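PDB 6VAW: galactose-binding lectin from Arachis hypogaea, which binds D-galactose and galactose-containing sugars as a calcium- and manganese-dependent legume lectin that assembles into a homotetramer. Local coordinates for residues A[65-76]-A[215-226]. Sequence-based numbering, arbitrary orientation.
Sequences FLTSFSFEMKDI and RQIHLIRSWSFT
Phe69 and Trp223 meet near the middle of two antiparallel strands, with Phe69 CB 3.9 Å from Trp223 CD1. They share one face of the sheet with Phe65, Phe71, Ile220 and Phe225. Phe71 meets Ile220 only through its base, CB to Ile220 CD1. The CG of Phe69 sits between its backbone N and carbonyl carbon (chi1 53°), which carries the ring away from strand 217-226 and edge-to-face onto Phe206. The Phe65 and Phe225 rings are nearly parallel, planes 27° apart, but slid so far that they barely overlap. Toward the other end, Met73 SD lies at the edge of the His218 ring, 3.7 Å from His218 CD2. Beside Met73, a water donates to both Asp75 OD1 and Gln216 OE1, while Gln216 NE2 is hydrogen-bonded to Thr124 OG1.

Thr67 brings a hydroxyl in beside the rings of Trp223 and Phe225. Thr67 OG1 gives its hydrogen to Ser224 O at 2.7 Å. Thr67 OG1 also accepts the indole N-H of Trp223, NE1 to OG1 2.9 Å, close to the ring plane but bent at the hydrogen (136°). Ser224 O accepts from Ser68 N as well, so two donors grip this carbonyl.

The opposite face is more polar. Ser70 OG and Ser222 OG are hydrogen-bonded at 2.7 Å. Glu72 runs alongside Leu219, and Glu72 OE1 is 4.0 Å from Arg221 NH1, too far for a salt bridge. At the loop end, Ile76 CG2 packs on Ile217 CD1 at 3.6 Å.

Arg221 and Ser222 both face Ser70, a classic beta bulge that shifts the register by one residue. The paired strands belong to the back sheet of the legume lectin jelly roll. Its aromatic face packs against strands 84-91 and 201-209 of the front sheet, whose strands and adjoining loops carry the metal and sugar sites.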
loop_
_atom_site.group_PDB
_atom_site.type_symbol
_atom_site.label_atom_id
_atom_site.label_comp_id
_atom_site.label_asym_id
_atom_site.label_seq_id
_atom_site.Cartn_x
_atom_site.Cartn_y
_atom_site.Cartn_z
ATOM N N PHE A 65 -5.818 -9.802 11.286
ATOM C CA PHE A 65 -5.526 -9.812 9.860
ATOM C C PHE A 65 -6.795 -9.587 9.034
ATOM O O PHE A 65 -7.930 -9.798 9.498
ATOM C CB PHE A 65 -4.772 -11.073 9.406
ATOM C CG PHE A 65 -5.505 -12.383 9.529
ATOM C CD1 PHE A 65 -6.475 -12.748 8.594
ATOM C CD2 PHE A 65 -5.147 -13.306 10.505
ATOM C CE1 PHE A 65 -7.114 -13.985 8.665
ATOM C CE2 PHE A 65 -5.799 -14.546 10.588
ATOM C CZ PHE A 65 -6.783 -14.869 9.682
ATOM N N LEU A 66 -6.562 -9.102 7.808
ATOM C CA LEU A 66 -7.560 -8.851 6.787
ATOM C C LEU A 66 -7.041 -9.529 5.528
ATOM O O LEU A 66 -5.934 -9.220 5.101
ATOM C CB LEU A 66 -7.791 -7.344 6.553
ATOM C CG LEU A 66 -8.572 -6.985 5.276
ATOM C CD1 LEU A 66 -10.053 -7.520 5.367
ATOM C CD2 LEU A 66 -8.538 -5.503 5.011
ATOM N N THR A 67 -7.831 -10.416 4.942
ATOM C CA THR A 67 -7.378 -11.073 3.714
ATOM C C THR A 67 -8.541 -11.201 2.765
ATOM O O THR A 67 -9.673 -11.374 3.190
ATOM C CB THR A 67 -6.647 -12.432 3.983
ATOM O OG1 THR A 67 -6.094 -12.942 2.759
ATOM C CG2 THR A 67 -7.524 -13.504 4.632
ATOM N N SER A 68 -8.262 -11.036 1.473
ATOM C CA SER A 68 -9.249 -11.209 0.429
ATOM C C SER A 68 -8.663 -12.093 -0.674
ATOM O O SER A 68 -7.460 -12.044 -0.950
ATOM C CB SER A 68 -9.696 -9.863 -0.129
ATOM O OG SER A 68 -10.247 -9.030 0.883
ATOM N N PHE A 69 -9.492 -12.940 -1.248
ATOM C CA PHE A 69 -9.051 -13.807 -2.341
ATOM C C PHE A 69 -10.227 -14.117 -3.232
ATOM O O PHE A 69 -11.380 -13.885 -2.852
ATOM C CB PHE A 69 -8.364 -15.115 -1.820
ATOM C CG PHE A 69 -9.162 -15.920 -0.812
ATOM C CD1 PHE A 69 -10.082 -16.873 -1.233
ATOM C CD2 PHE A 69 -9.008 -15.706 0.556
ATOM C CE1 PHE A 69 -10.795 -17.633 -0.309
ATOM C CE2 PHE A 69 -9.751 -16.439 1.483
ATOM C CZ PHE A 69 -10.626 -17.415 1.044
ATOM N N SER A 70 -9.922 -14.581 -4.454
ATOM C CA SER A 70 -10.920 -15.003 -5.407
ATOM C C SER A 70 -10.554 -16.361 -5.970
ATOM O O SER A 70 -9.377 -16.663 -6.204
ATOM C CB SER A 70 -11.124 -13.987 -6.518
ATOM O OG SER A 70 -9.948 -13.754 -7.264
ATOM N N PHE A 71 -11.563 -17.193 -6.138
ATOM C CA PHE A 71 -11.367 -18.526 -6.671
ATOM C C PHE A 71 -12.468 -18.871 -7.649
ATOM O O PHE A 71 -13.469 -18.143 -7.757
ATOM C CB PHE A 71 -11.292 -19.578 -5.530
ATOM C CG PHE A 71 -12.566 -19.812 -4.742
ATOM C CD1 PHE A 71 -13.587 -20.616 -5.255
ATOM C CD2 PHE A 71 -12.716 -19.289 -3.458
ATOM C CE1 PHE A 71 -14.762 -20.828 -4.534
ATOM C CE2 PHE A 71 -13.888 -19.517 -2.726
ATOM C CZ PHE A 71 -14.903 -20.284 -3.264
ATOM N N GLU A 72 -12.297 -20.024 -8.311
ATOM C CA GLU A 72 -13.268 -20.563 -9.236
ATOM C C GLU A 72 -13.213 -22.079 -9.198
ATOM O O GLU A 72 -12.131 -22.667 -9.209
ATOM C CB GLU A 72 -12.984 -20.024 -10.651
ATOM C CG GLU A 72 -14.012 -20.409 -11.704
ATOM C CD GLU A 72 -13.540 -20.237 -13.139
ATOM O OE1 GLU A 72 -12.963 -19.171 -13.460
ATOM O OE2 GLU A 72 -13.755 -21.172 -13.946
ATOM N N MET A 73 -14.391 -22.704 -9.111
ATOM C CA MET A 73 -14.494 -24.151 -9.246
ATOM C C MET A 73 -15.332 -24.423 -10.487
ATOM O O MET A 73 -16.365 -23.774 -10.688
ATOM C CB MET A 73 -15.050 -24.807 -7.987
ATOM C CG MET A 73 -14.011 -24.890 -6.884
ATOM S SD MET A 73 -14.612 -25.677 -5.391
ATOM C CE MET A 73 -15.584 -24.343 -4.640
ATOM N N LYS A 74 -14.848 -25.314 -11.349
ATOM C CA LYS A 74 -15.530 -25.639 -12.596
ATOM C C LYS A 74 -15.640 -27.150 -12.789
ATOM O O LYS A 74 -14.659 -27.881 -12.600
ATOM C CB LYS A 74 -14.812 -24.992 -13.779
ATOM C CG LYS A 74 -15.641 -24.976 -15.054
ATOM C CD LYS A 74 -15.286 -23.796 -15.923
ATOM C CE LYS A 74 -15.261 -24.113 -17.400
ATOM N NZ LYS A 74 -16.589 -24.463 -17.997
ATOM N N ASP A 75 -16.849 -27.607 -13.149
ATOM C CA ASP A 75 -17.142 -29.013 -13.414
ATOM C C ASP A 75 -16.380 -29.507 -14.621
ATOM O O ASP A 75 -16.095 -28.739 -15.545
ATOM C CB ASP A 75 -18.636 -29.226 -13.720
ATOM C CG ASP A 75 -19.632 -28.841 -12.657
ATOM O OD1 ASP A 75 -19.205 -28.324 -11.597
ATOM O OD2 ASP A 75 -20.842 -29.025 -12.894
ATOM N N ILE A 76 -16.078 -30.793 -14.616
ATOM C CA ILE A 76 -15.464 -31.462 -15.754
ATOM C C ILE A 76 -16.391 -32.611 -16.110
ATOM O O ILE A 76 -17.138 -33.089 -15.257
ATOM C CB ILE A 76 -13.997 -31.897 -15.515
ATOM C CG1 ILE A 76 -13.887 -33.037 -14.475
ATOM C CG2 ILE A 76 -13.118 -30.687 -15.162
ATOM C CD1 ILE A 76 -12.502 -33.524 -14.249
ATOM N N ARG A 215 -13.703 -35.189 -8.966
ATOM C CA ARG A 215 -12.689 -34.271 -9.486
ATOM C C ARG A 215 -13.355 -33.059 -10.102
ATOM O O ARG A 215 -14.451 -33.157 -10.662
ATOM C CB ARG A 215 -11.803 -34.957 -10.570
ATOM C CG ARG A 215 -11.417 -36.394 -10.275
ATOM C CD ARG A 215 -10.318 -36.918 -11.155
ATOM N NE ARG A 215 -10.087 -38.325 -10.851
ATOM C CZ ARG A 215 -9.532 -39.181 -11.700
ATOM N NH1 ARG A 215 -9.170 -38.780 -12.910
ATOM N NH2 ARG A 215 -9.365 -40.448 -11.358
ATOM N N GLN A 216 -12.679 -31.930 -10.049
ATOM C CA GLN A 216 -13.139 -30.694 -10.665
ATOM C C GLN A 216 -11.968 -29.731 -10.763
ATOM O O GLN A 216 -10.941 -29.931 -10.105
ATOM C CB GLN A 216 -14.327 -30.091 -9.883
ATOM C CG GLN A 216 -13.931 -29.426 -8.564
ATOM C CD GLN A 216 -15.102 -29.103 -7.679
ATOM O OE1 GLN A 216 -16.210 -28.775 -8.146
ATOM N NE2 GLN A 216 -14.867 -29.166 -6.364
ATOM N N ILE A 217 -12.116 -28.676 -11.571
ATOM C CA ILE A 217 -11.098 -27.644 -11.695
ATOM C C ILE A 217 -11.180 -26.758 -10.418
ATOM O O ILE A 217 -12.277 -26.300 -10.096
ATOM C CB ILE A 217 -11.330 -26.819 -12.992
ATOM C CG1 ILE A 217 -11.117 -27.690 -14.259
ATOM C CG2 ILE A 217 -10.428 -25.593 -13.029
ATOM C CD1 ILE A 217 -11.980 -27.255 -15.445
ATOM N N HIS A 218 -10.057 -26.592 -9.680
ATOM C CA HIS A 218 -9.971 -25.731 -8.467
ATOM C C HIS A 218 -8.946 -24.651 -8.757
ATOM O O HIS A 218 -7.750 -24.965 -8.863
ATOM C CB HIS A 218 -9.569 -26.517 -7.200
ATOM C CG HIS A 218 -10.438 -27.667 -6.806
ATOM N ND1 HIS A 218 -10.061 -28.979 -7.081
ATOM C CD2 HIS A 218 -11.554 -27.691 -6.033
ATOM C CE1 HIS A 218 -10.988 -29.744 -6.528
ATOM N NE2 HIS A 218 -11.902 -29.020 -5.876
ATOM N N LEU A 219 -9.399 -23.409 -8.968
ATOM C CA LEU A 219 -8.513 -22.294 -9.314
ATOM C C LEU A 219 -8.431 -21.196 -8.255
ATOM O O LEU A 219 -9.460 -20.792 -7.745
ATOM C CB LEU A 219 -8.965 -21.615 -10.621
ATOM C CG LEU A 219 -9.007 -22.489 -11.876
ATOM C CD1 LEU A 219 -9.764 -21.787 -12.986
ATOM C CD2 LEU A 219 -7.610 -22.858 -12.329
ATOM N N ILE A 220 -7.229 -20.693 -7.973
ATOM C CA ILE A 220 -7.000 -19.537 -7.109
ATOM C C ILE A 220 -6.597 -18.427 -8.073
ATOM O O ILE A 220 -5.620 -18.593 -8.812
ATOM C CB ILE A 220 -5.987 -19.761 -5.951
ATOM C CG1 ILE A 220 -6.329 -21.016 -5.092
ATOM C CG2 ILE A 220 -5.834 -18.491 -5.099
ATOM C CD1 ILE A 220 -7.696 -20.990 -4.273
ATOM N N ARG A 221 -7.395 -17.357 -8.126
ATOM C CA ARG A 221 -7.211 -16.256 -9.068
ATOM C C ARG A 221 -6.418 -15.068 -8.514
ATOM O O ARG A 221 -5.654 -14.444 -9.258
ATOM C CB ARG A 221 -8.571 -15.775 -9.574
ATOM C CG ARG A 221 -9.315 -16.838 -10.387
ATOM C CD ARG A 221 -10.701 -16.392 -10.821
ATOM N NE ARG A 221 -10.689 -15.106 -11.535
ATOM C CZ ARG A 221 -10.583 -14.970 -12.854
ATOM N NH1 ARG A 221 -10.480 -16.039 -13.636
ATOM N NH2 ARG A 221 -10.580 -13.761 -13.402
ATOM N N SER A 222 -6.641 -14.708 -7.250
ATOM C CA SER A 222 -5.966 -13.575 -6.618
ATOM C C SER A 222 -5.977 -13.728 -5.109
ATOM O O SER A 222 -6.789 -14.478 -4.575
ATOM C CB SER A 222 -6.611 -12.250 -7.027
ATOM O OG SER A 222 -7.947 -12.143 -6.577
ATOM N N TRP A 223 -5.060 -13.034 -4.430
ATOM C CA TRP A 223 -4.951 -13.087 -2.979
ATOM C C TRP A 223 -4.227 -11.848 -2.442
ATOM O O TRP A 223 -3.106 -11.573 -2.856
ATOM C CB TRP A 223 -4.199 -14.358 -2.581
ATOM C CG TRP A 223 -4.111 -14.636 -1.108
ATOM C CD1 TRP A 223 -4.946 -14.188 -0.120
ATOM C CD2 TRP A 223 -3.158 -15.490 -0.470
ATOM N NE1 TRP A 223 -4.558 -14.698 1.093
ATOM C CE2 TRP A 223 -3.484 -15.531 0.904
ATOM C CE3 TRP A 223 -2.092 -16.277 -0.933
ATOM C CZ2 TRP A 223 -2.776 -16.327 1.817
ATOM C CZ3 TRP A 223 -1.355 -17.010 -0.018
ATOM C CH2 TRP A 223 -1.684 -17.012 1.343
ATOM N N SER A 224 -4.865 -11.120 -1.512
ATOM C CA SER A 224 -4.271 -9.985 -0.821
ATOM C C SER A 224 -4.339 -10.281 0.668
ATOM O O SER A 224 -5.241 -10.988 1.110
ATOM C CB SER A 224 -4.958 -8.674 -1.197
ATOM O OG SER A 224 -6.277 -8.598 -0.682
ATOM N N PHE A 225 -3.376 -9.794 1.434
ATOM C CA PHE A 225 -3.289 -10.103 2.851
ATOM C C PHE A 225 -2.570 -9.019 3.604
ATOM O O PHE A 225 -1.578 -8.493 3.120
ATOM C CB PHE A 225 -2.519 -11.440 3.019
ATOM C CG PHE A 225 -2.277 -11.923 4.432
ATOM C CD1 PHE A 225 -1.167 -11.497 5.148
ATOM C CD2 PHE A 225 -3.130 -12.841 5.022
ATOM C CE1 PHE A 225 -0.924 -11.972 6.439
ATOM C CE2 PHE A 225 -2.917 -13.281 6.326
ATOM C CZ PHE A 225 -1.806 -12.853 7.020
ATOM N N THR A 226 -3.044 -8.709 4.818
ATOM C CA THR A 226 -2.396 -7.785 5.737
ATOM C C THR A 226 -2.611 -8.304 7.143
ATOM O O THR A 226 -3.745 -8.552 7.519
ATOM C CB THR A 226 -2.851 -6.320 5.631
ATOM O OG1 THR A 226 -2.705 -5.810 4.294
ATOM C CG2 THR A 226 -2.097 -5.408 6.619
HETATM O O HOH W 1 -5.327 -6.409 3.202
HETATM O O HOH W 2 -17.227 -27.110 -10.048
HETATM O O HOH W 3 -16.766 -32.298 -12.179
#